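Local coordinates for protein hydrogenase (NiFe) small subunit HydA (Allochromatium vinosum, PDB 3MYR) that probably oxidises hydrogen with transfer of electrons to an acceptor, carrying three iron-sulfur clusters as the small subunit of a heterodimeric [NiFe] hydrogenase, at residues A[58-61]-A[62-66]. Numbering follows the deposited sequence.
Sequences LQAM and DENRG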
ATOM      1  N   LEU A  58       1.424 -14.408  21.593  1.00 27.88           N
ATOM      2  CA  LEU A  58       1.359 -15.606  22.446  1.00 30.22           C
ATOM      3  C   LEU A  58       0.784 -15.295  23.837  1.00 30.54           C
ATOM      4  O   LEU A  58       0.040 -16.083  24.407  1.00 30.09           O
ATOM      5  CB  LEU A  58       2.747 -16.307  22.556  1.00 30.63           C
ATOM      6  CG  LEU A  58       3.324 -16.757  21.186  1.00 31.92           C
ATOM      7  CD1 LEU A  58       4.784 -17.230  21.408  1.00 37.96           C
ATOM      8  CD2 LEU A  58       2.497 -17.886  20.600  1.00 35.41           C
ATOM      9  N   GLN A  59       1.127 -14.138  24.384  1.00 30.52           N
ATOM     10  CA  GLN A  59       0.595 -13.775  25.690  1.00 32.61           C
ATOM     11  C   GLN A  59      -0.925 -13.460  25.597  1.00 32.24           C
ATOM     12  O   GLN A  59      -1.724 -13.860  26.437  1.00 31.74           O
ATOM     13  CB  GLN A  59       1.367 -12.590  26.239  1.00 33.26           C
ATOM     14  CG  GLN A  59       0.950 -12.193  27.686  1.00 42.63           C
ATOM     15  CD  GLN A  59       1.518 -10.834  28.132  1.00 51.94           C
ATOM     16  OE1 GLN A  59       2.427 -10.285  27.500  1.00 52.92           O
ATOM     17  NE2 GLN A  59       0.963 -10.282  29.211  1.00 53.56           N
ATOM     18  N   ALA A  60      -1.341 -12.806  24.528  1.00 30.62           N
ATOM     19  CA  ALA A  60      -2.774 -12.691  24.271  1.00 30.91           C
ATOM     20  C   ALA A  60      -3.460 -14.038  24.209  1.00 30.12           C
ATOM     21  O   ALA A  60      -4.524 -14.183  24.771  1.00 33.47           O
ATOM     22  CB  ALA A  60      -3.065 -11.853  22.980  1.00 28.97           C
ATOM     23  N   MET A  61      -2.906 -15.002  23.495  1.00 29.07           N
ATOM     24  CA  MET A  61      -3.549 -16.290  23.384  1.00 31.48           C
ATOM     25  C   MET A  61      -3.602 -16.989  24.776  1.00 33.52           C
ATOM     26  O   MET A  61      -4.610 -17.601  25.110  1.00 33.57           O
ATOM     27  CB  MET A  61      -2.825 -17.196  22.394  1.00 32.93           C
ATOM     28  CG  MET A  61      -2.959 -16.728  20.893  1.00 33.31           C
ATOM     29  SD  MET A  61      -1.628 -17.495  19.958  1.00 33.81           S
ATOM     30  CE  MET A  61      -1.850 -19.236  20.342  1.00 37.48           C
ATOM     31  N   ASP A  62      -2.535 -16.841  25.568  1.00 32.26           N
ATOM     32  CA  ASP A  62      -2.442 -17.444  26.915  1.00 35.03           C
ATOM     33  C   ASP A  62      -3.489 -16.846  27.893  1.00 35.35           C
ATOM     34  O   ASP A  62      -4.210 -17.567  28.541  1.00 35.93           O
ATOM     35  CB  ASP A  62      -1.016 -17.226  27.459  1.00 34.47           C
ATOM     36  CG  ASP A  62      -0.757 -17.969  28.807  1.00 45.45           C
ATOM     37  OD1 ASP A  62      -0.960 -19.199  28.832  1.00 48.72           O
ATOM     38  OD2 ASP A  62      -0.325 -17.342  29.831  1.00 47.83           O
ATOM     39  N   GLU A  63      -3.613 -15.525  27.933  1.00 35.33           N
ATOM     40  CA  GLU A  63      -4.417 -14.859  28.931  1.00 37.04           C
ATOM     41  C   GLU A  63      -5.893 -14.794  28.604  1.00 36.61           C
ATOM     42  O   GLU A  63      -6.688 -14.561  29.481  1.00 36.16           O
ATOM     43  CB  GLU A  63      -3.860 -13.456  29.145  1.00 36.49           C
ATOM     44  CG  GLU A  63      -2.421 -13.604  29.677  1.00 44.08           C
ATOM     45  CD  GLU A  63      -1.758 -12.328  30.172  1.00 50.65           C
ATOM     46  OE1 GLU A  63      -0.744 -12.478  30.913  1.00 60.06           O
ATOM     47  OE2 GLU A  63      -2.199 -11.212  29.821  1.00 49.29           O
ATOM     48  N   ASN A  64      -6.274 -15.043  27.354  1.00 34.56           N
ATOM     49  CA  ASN A  64      -7.657 -14.864  26.960  1.00 32.57           C
ATOM     50  C   ASN A  64      -8.207 -16.120  26.342  1.00 33.73           C
ATOM     51  O   ASN A  64      -9.115 -16.072  25.489  1.00 31.93           O
ATOM     52  CB  ASN A  64      -7.707 -13.742  25.946  1.00 33.43           C
ATOM     53  CG  ASN A  64      -7.292 -12.422  26.543  1.00 32.88           C
ATOM     54  OD1 ASN A  64      -7.976 -11.894  27.386  1.00 36.51           O
ATOM     55  ND2 ASN A  64      -6.127 -11.938  26.167  1.00 32.40           N
ATOM     56  N   ARG A  65      -7.645 -17.247  26.757  1.00 33.12           N
ATOM     57  CA  ARG A  65      -7.951 -18.540  26.158  1.00 34.76           C
ATOM     58  C   ARG A  65      -9.442 -18.757  26.125  1.00 34.07           C
ATOM     59  O   ARG A  65     -10.095 -18.489  27.106  1.00 33.61           O
ATOM     60  CB  ARG A  65      -7.285 -19.643  26.976  1.00 38.27           C
ATOM     61  CG  ARG A  65      -7.569 -21.038  26.512  1.00 43.19           C
ATOM     62  CD  ARG A  65      -7.544 -21.942  27.759  1.00 57.99           C
ATOM     63  NE  ARG A  65      -7.416 -23.377  27.482  1.00 61.61           N
ATOM     64  CZ  ARG A  65      -6.300 -23.966  27.044  1.00 63.50           C
ATOM     65  NH1 ARG A  65      -5.210 -23.235  26.765  1.00 62.62           N
ATOM     66  NH2 ARG A  65      -6.296 -25.287  26.858  1.00 60.83           N
ATOM     67  N   GLY A  66      -9.981 -19.167  24.966  1.00 31.80           N
ATOM     68  CA  GLY A  66     -11.408 -19.391  24.803  1.00 29.88           C
ATOM     69  C   GLY A  66     -12.146 -18.105  24.459  1.00 29.94           C
ATOM     70  O   GLY A  66     -13.300 -18.148  24.141  1.00 31.30           O
TER
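D62 and E63 close the last regular i to i+4 bonds of helix 50-63: D62 N donates to L58 O and E63 N to Q59 O, each at 2.9 Å, the second nearly in line with its carbonyl. One residue on, the backbone departs from the helix at N64, whose N reaches A60 O only weakly, at 3.2 Å. The N64 side chain adds a second bond to the same oxygen: with CG beside its own backbone N (chi1 -65°), the amide swings back to the helix, and ND2 donates to A60 O at 3.1 Å, in the carbonyl plane on a lone pair. A side-chain amide thus folds back onto a last-turn carbonyl at the C-terminal end of a helix flanking the mixed, mostly parallel sheet of the N-terminal, flavodoxin-like part of the subunit, where A60 and M61 pack on I7 of strand 5-10. Replacing N64 by an alanine removes the ND2 donor and would probably leave A60 O, within this turn, to the weak bond from the backbone N. On the exposed flank, Q59, with CG anti to its backbone N (chi1 -175°), runs out to meet E63. Its NE2 shares two weak hydrogen bonds between the carboxylate oxygens, 3.3 Å to OE1 and 3.4 Å to OE2 of E63, the amide and carboxylate planes standing almost perpendicular, at 87°.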